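Local coordinates for protein cytochrome P450 monooxygenase (Rhodococcus sp. ECU0066, PDB 6KBH) that probably acts as a self-sufficient monooxygenase, carrying heme, FMN and a 2Fe-2S cluster on a single chain, at residues P66-P71 and V77-E82; S291-R296 and F425-N430. One frame throughout, in Å; residues are numbered along the deposited sequence.

Contact 1: residues P66-P71 and V77-E82; sequences PVFYSP and VVTRYE
F68 and V77 face each other in a beta hairpin, strand 67-69 paired antiparallel with strand 76-78. This is the edge hairpin of the cytochrome P450 beta sheet that leads into helix 81-89. F68 and V77 are a hydrogen-bonded pair. V77 N donates to F68 O over 2.7 Å, nearly straight, at 174°. F68 N donates back to V77 O. V67 and V78 form the next, non-hydrogen-bonded pair, on the other face of the sheet. V67 CG2 meets V78 CG2 there, and V67 CA points its hydrogen at V77 O.

The F68 ring lies over the V77 side chain. F68 CG sits between the backbone N and the carbonyl carbon (chi1 61°), which lays the ring over V77 on the neighbouring strand. V77 CB comes under one face, 3.7 Å from the ring centroid, as a CH-pi contact. The two V77 methyls divide the rim, CG1 under F68 CZ and CG2 under F68 CE2. F43 meets this ring edge-to-face and W60 meets it with the planes inclined, so the hairpin is packed against the N-terminal part of the chain.

R80 sits at the N-cap position of helix 81-89, and its side chain crosses P66 at a slant. The CB of R80 points toward segment 66-71. R80 CG reaches P66 CB at 3.9 Å, and CD follows at 4.1 Å. The chain then bends at chi3 (-79°). R80 NE lies 3.4 Å from P66 CB. R80 CZ is next, 3.8 Å from P66 CB, and the proline lies over one face of the guanidinium, offset toward its rim. At the tip, NH1 donates to R62 O, while R80 NH2 ends 3.6 Å from P66 CG.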
loop_
_atom_site.group_PDB
_atom_site.type_symbol
_atom_site.label_atom_id
_atom_site.label_comp_id
_atom_site.label_asym_id
_atom_site.label_seq_id
_atom_site.Cartn_x
_atom_site.Cartn_y
_atom_site.Cartn_z
ATOM N N PRO A 66 -5.865 5.005 -28.890
ATOM C CA PRO A 66 -5.183 4.409 -27.729
ATOM C C PRO A 66 -3.993 3.535 -28.093
ATOM O O PRO A 66 -3.161 3.256 -27.218
ATOM C CB PRO A 66 -6.291 3.585 -27.069
ATOM C CG PRO A 66 -7.154 3.168 -28.226
ATOM C CD PRO A 66 -7.118 4.304 -29.220
ATOM N N VAL A 67 -3.891 3.085 -29.344
ATOM C CA VAL A 67 -2.819 2.201 -29.793
ATOM C C VAL A 67 -2.402 2.633 -31.191
ATOM O O VAL A 67 -3.239 2.709 -32.095
ATOM C CB VAL A 67 -3.256 0.723 -29.800
ATOM C CG1 VAL A 67 -2.162 -0.161 -30.384
ATOM C CG2 VAL A 67 -3.620 0.270 -28.403
ATOM N N PHE A 68 -1.115 2.908 -31.374
ATOM C CA PHE A 68 -0.648 3.335 -32.684
ATOM C C PHE A 68 0.771 2.846 -32.919
ATOM O O PHE A 68 1.507 2.515 -31.983
ATOM C CB PHE A 68 -0.724 4.861 -32.846
ATOM C CG PHE A 68 0.114 5.636 -31.859
ATOM C CD1 PHE A 68 -0.411 6.027 -30.637
ATOM C CD2 PHE A 68 1.417 6.000 -32.168
ATOM C CE1 PHE A 68 0.349 6.754 -29.736
ATOM C CE2 PHE A 68 2.182 6.725 -31.269
ATOM C CZ PHE A 68 1.645 7.102 -30.049
ATOM N N TYR A 69 1.139 2.798 -34.196
ATOM C CA TYR A 69 2.508 2.523 -34.592
ATOM C C TYR A 69 3.280 3.831 -34.696
ATOM O O TYR A 69 2.773 4.826 -35.222
ATOM C CB TYR A 69 2.557 1.777 -35.926
ATOM C CG TYR A 69 3.965 1.465 -36.356
ATOM C CD1 TYR A 69 4.720 0.517 -35.679
ATOM C CD2 TYR A 69 4.553 2.131 -37.426
ATOM C CE1 TYR A 69 6.017 0.231 -36.057
ATOM C CE2 TYR A 69 5.851 1.851 -37.813
ATOM C CZ TYR A 69 6.576 0.899 -37.124
ATOM O OH TYR A 69 7.866 0.613 -37.498
ATOM N N SER A 70 4.504 3.824 -34.180
ATOM C CA SER A 70 5.355 5.003 -34.183
ATOM C C SER A 70 6.448 4.822 -35.223
ATOM O O SER A 70 7.181 3.826 -35.155
ATOM C CB SER A 70 5.959 5.228 -32.797
ATOM O OG SER A 70 6.975 6.214 -32.825
ATOM N N PRO A 71 6.555 5.689 -36.234
ATOM C CA PRO A 71 7.685 5.559 -37.172
ATOM C C PRO A 71 9.028 5.965 -36.587
ATOM O O PRO A 71 10.037 5.333 -36.920
ATOM C CB PRO A 71 7.268 6.465 -38.337
ATOM C CG PRO A 71 5.777 6.431 -38.299
ATOM C CD PRO A 71 5.428 6.418 -36.836
ATOM N N VAL A 77 2.709 1.798 -29.683
ATOM C CA VAL A 77 2.548 2.556 -28.448
ATOM C C VAL A 77 1.169 2.271 -27.871
ATOM O O VAL A 77 0.165 2.313 -28.594
ATOM C CB VAL A 77 2.744 4.062 -28.680
ATOM C CG1 VAL A 77 2.734 4.813 -27.358
ATOM C CG2 VAL A 77 4.036 4.313 -29.427
ATOM N N VAL A 78 1.124 1.987 -26.570
ATOM C CA VAL A 78 -0.105 1.659 -25.860
ATOM C C VAL A 78 -0.266 2.648 -24.719
ATOM O O VAL A 78 0.657 2.852 -23.923
ATOM C CB VAL A 78 -0.097 0.210 -25.346
ATOM C CG1 VAL A 78 -1.404 -0.109 -24.629
ATOM C CG2 VAL A 78 0.126 -0.744 -26.505
ATOM N N THR A 79 -1.446 3.246 -24.634
ATOM C CA THR A 79 -1.602 4.518 -23.960
ATOM C C THR A 79 -2.587 4.497 -22.797
ATOM O O THR A 79 -2.339 5.196 -21.811
ATOM C CB THR A 79 -1.993 5.572 -25.008
ATOM O OG1 THR A 79 -0.815 5.977 -25.723
ATOM C CG2 THR A 79 -2.647 6.772 -24.415
ATOM N N ARG A 80 -3.620 3.650 -22.821
ATOM C CA ARG A 80 -4.659 3.681 -21.797
ATOM C C ARG A 80 -4.464 2.585 -20.742
ATOM O O ARG A 80 -3.902 1.521 -21.011
ATOM C CB ARG A 80 -6.040 3.573 -22.451
ATOM C CG ARG A 80 -6.315 4.766 -23.359
ATOM C CD ARG A 80 -7.785 5.104 -23.529
ATOM N NE ARG A 80 -8.454 4.231 -24.483
ATOM C CZ ARG A 80 -9.447 4.622 -25.274
ATOM N NH1 ARG A 80 -9.874 5.878 -25.236
ATOM N NH2 ARG A 80 -10.005 3.762 -26.114
ATOM N N TYR A 81 -4.965 2.860 -19.534
ATOM C CA TYR A 81 -4.561 2.130 -18.332
ATOM C C TYR A 81 -5.077 0.692 -18.317
ATOM O O TYR A 81 -4.343 -0.224 -17.923
ATOM C CB TYR A 81 -5.028 2.913 -17.100
ATOM C CG TYR A 81 -4.971 2.198 -15.763
ATOM C CD1 TYR A 81 -6.007 1.375 -15.346
ATOM C CD2 TYR A 81 -3.906 2.401 -14.891
ATOM C CE1 TYR A 81 -5.967 0.741 -14.131
ATOM C CE2 TYR A 81 -3.861 1.767 -13.666
ATOM C CZ TYR A 81 -4.897 0.941 -13.292
ATOM O OH TYR A 81 -4.873 0.303 -12.078
ATOM N N GLU A 82 -6.328 0.471 -18.729
ATOM C CA GLU A 82 -6.810 -0.901 -18.877
ATOM C C GLU A 82 -5.903 -1.690 -19.816
ATOM O O GLU A 82 -5.576 -2.852 -19.549
ATOM C CB GLU A 82 -8.248 -0.914 -19.407
ATOM C CG GLU A 82 -9.395 -0.594 -18.419
ATOM C CD GLU A 82 -9.195 -1.135 -17.007
ATOM O OE1 GLU A 82 -9.585 -2.294 -16.749
ATOM O OE2 GLU A 82 -8.662 -0.400 -16.147
#

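Contact 2: residues S291-R296 and F425-N430; sequences SANALR and FTYLPN
R296 leaves its helix with CG placed opposite the backbone N (chi1 -162°), and a bend at chi2 (-92°) then turns its chain toward F425. F425 holds its own CG opposite the carbonyl carbon, beside the backbone N, and its ring comes up to meet the arginine. The two side chains cross at a slant. R296 CG stands over one face of the F425 ring, toward the rim and 3.9 Å from the centroid, as a CH-pi contact. Further out, R296 NE lies 3.4 Å from F425 CE2. The guanidinium follows, with F425 CG over the centre of one of its faces. The two planes are 50° apart, so this is no flat stack.

The backbones stay well apart. R296 CA and F425 CA, the nearest pair, are separated by 9.4 Å, and long side chains bridge the gap. Helix 284-300 is the C-terminal part of the long P450 helix that crosses the heme domain. The loop 425-430 lies between strands 418-419 and 440-442 and packs against the helix through N293 and R296.

R296 NE is also held within the helix by a salt bridge to E300. Replacing R296 with an alanine would probably leave E300 without its charged mate and the F425 ring face without its aliphatic cover. The Y427 hydroxyl comes very near R296 NH1, but the angle is poor and the separation is doubtful at this resolution. The Y427 ring has a cation-pi partner in R434. N293, one turn before R296, brings OD1 to 4.5 Å from Y427 CE2, while its ND2 donates to the backbone O of R434.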
loop_
_atom_site.group_PDB
_atom_site.type_symbol
_atom_site.label_atom_id
_atom_site.label_comp_id
_atom_site.label_asym_id
_atom_site.label_seq_id
_atom_site.Cartn_x
_atom_site.Cartn_y
_atom_site.Cartn_z
ATOM N N SER A 291 12.444 9.867 -6.022
ATOM C CA SER A 291 12.689 10.862 -4.987
ATOM C C SER A 291 12.672 12.268 -5.569
ATOM O O SER A 291 11.933 13.145 -5.106
ATOM C CB SER A 291 14.032 10.588 -4.315
ATOM O OG SER A 291 14.159 9.247 -3.886
ATOM N N ALA A 292 13.490 12.490 -6.600
ATOM C CA ALA A 292 13.616 13.816 -7.192
ATOM C C ALA A 292 12.292 14.299 -7.768
ATOM O O ALA A 292 11.916 15.462 -7.581
ATOM C CB ALA A 292 14.704 13.802 -8.264
ATOM N N ASN A 293 11.569 13.421 -8.468
ATOM C CA ASN A 293 10.262 13.803 -8.997
ATOM C C ASN A 293 9.334 14.260 -7.880
ATOM O O ASN A 293 8.741 15.342 -7.954
ATOM C CB ASN A 293 9.633 12.638 -9.761
ATOM C CG ASN A 293 10.423 12.252 -10.987
ATOM O OD1 ASN A 293 11.104 13.082 -11.585
ATOM N ND2 ASN A 293 10.337 10.986 -11.370
ATOM N N ALA A 294 9.208 13.446 -6.828
ATOM C CA ALA A 294 8.278 13.754 -5.746
ATOM C C ALA A 294 8.613 15.081 -5.079
ATOM O O ALA A 294 7.718 15.888 -4.802
ATOM C CB ALA A 294 8.277 12.621 -4.721
ATOM N N LEU A 295 9.895 15.329 -4.815
ATOM C CA LEU A 295 10.280 16.594 -4.199
ATOM C C LEU A 295 10.009 17.776 -5.125
ATOM O O LEU A 295 9.511 18.815 -4.678
ATOM C CB LEU A 295 11.745 16.544 -3.784
ATOM C CG LEU A 295 11.908 16.072 -2.342
ATOM C CD1 LEU A 295 13.323 15.609 -2.089
ATOM C CD2 LEU A 295 11.519 17.189 -1.390
ATOM N N ARG A 296 10.321 17.641 -6.417
ATOM C CA ARG A 296 9.949 18.688 -7.364
ATOM C C ARG A 296 8.433 18.847 -7.421
ATOM O O ARG A 296 7.912 19.965 -7.370
ATOM C CB ARG A 296 10.516 18.374 -8.753
ATOM C CG ARG A 296 10.562 19.565 -9.710
ATOM C CD ARG A 296 9.300 19.640 -10.556
ATOM N NE ARG A 296 9.348 20.673 -11.590
ATOM C CZ ARG A 296 9.386 20.423 -12.896
ATOM N NH1 ARG A 296 9.391 19.171 -13.332
ATOM N NH2 ARG A 296 9.414 21.422 -13.769
ATOM N N PHE A 425 14.079 22.491 -15.622
ATOM C CA PHE A 425 14.391 21.110 -15.285
ATOM C C PHE A 425 14.625 20.321 -16.564
ATOM O O PHE A 425 13.737 20.238 -17.422
ATOM C CB PHE A 425 13.273 20.492 -14.448
ATOM C CG PHE A 425 13.159 21.084 -13.074
ATOM C CD1 PHE A 425 14.008 20.675 -12.058
ATOM C CD2 PHE A 425 12.216 22.063 -12.802
ATOM C CE1 PHE A 425 13.912 21.220 -10.796
ATOM C CE2 PHE A 425 12.110 22.609 -11.541
ATOM C CZ PHE A 425 12.963 22.189 -10.535
ATOM N N THR A 426 15.820 19.750 -16.683
ATOM C CA THR A 426 16.230 18.971 -17.842
ATOM C C THR A 426 16.184 17.489 -17.495
ATOM O O THR A 426 16.667 17.080 -16.432
ATOM C CB THR A 426 17.639 19.367 -18.289
ATOM O OG1 THR A 426 18.592 18.859 -17.349
ATOM C CG2 THR A 426 17.775 20.884 -18.343
ATOM N N TYR A 427 15.594 16.691 -18.385
ATOM C CA TYR A 427 15.473 15.250 -18.195
ATOM C C TYR A 427 16.074 14.526 -19.391
ATOM O O TYR A 427 15.813 14.892 -20.542
ATOM C CB TYR A 427 14.003 14.839 -17.980
ATOM C CG TYR A 427 13.290 15.673 -16.932
ATOM C CD1 TYR A 427 12.773 16.926 -17.242
ATOM C CD2 TYR A 427 13.163 15.221 -15.622
ATOM C CE1 TYR A 427 12.144 17.699 -16.281
ATOM C CE2 TYR A 427 12.531 15.987 -14.656
ATOM C CZ TYR A 427 12.027 17.223 -14.991
ATOM O OH TYR A 427 11.402 17.982 -14.028
ATOM N N LEU A 428 16.856 13.486 -19.105
ATOM C CA LEU A 428 17.653 12.826 -20.131
ATOM C C LEU A 428 16.759 12.218 -21.205
ATOM O O LEU A 428 15.765 11.558 -20.877
ATOM C CB LEU A 428 18.523 11.742 -19.507
ATOM C CG LEU A 428 19.721 12.238 -18.702
ATOM C CD1 LEU A 428 20.404 11.075 -18.002
ATOM C CD2 LEU A 428 20.690 12.973 -19.608
ATOM N N PRO A 429 17.083 12.399 -22.487
ATOM C CA PRO A 429 16.240 11.850 -23.555
ATOM C C PRO A 429 16.301 10.334 -23.638
ATOM O O PRO A 429 17.327 9.764 -24.022
ATOM C CB PRO A 429 16.815 12.502 -24.820
ATOM C CG PRO A 429 18.242 12.777 -24.479
ATOM C CD PRO A 429 18.265 13.106 -23.015
ATOM N N ASN A 430 15.200 9.676 -23.290
ATOM C CA ASN A 430 15.101 8.223 -23.331
ATOM C C ASN A 430 13.623 7.857 -23.288
ATOM O O ASN A 430 12.760 8.704 -23.041
ATOM C CB ASN A 430 15.886 7.567 -22.187
ATOM C CG ASN A 430 15.208 7.720 -20.833
ATOM O OD1 ASN A 430 14.172 7.113 -20.568
ATOM N ND2 ASN A 430 15.790 8.548 -19.973
#

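From the N terminus, the chain first meets contact 1, which closes a short hairpin loop, with five residues between P71 and V77. It joins two neighbouring strands at the edge of the P450 sheet, and strand 76-78 passes the pairing on to strand 352-355. Contact 2 opens much later. It closes a loop of 128 residues, from helix 284-300 to the loop 425-430. That long loop includes strand 352-355 and the heme ligand C393. The two contacts follow in series, neither nested nor crossing. Their centres are about 23 Å apart and they do not touch. Both lie in the heme domain, one in the sheet and one on the helical side.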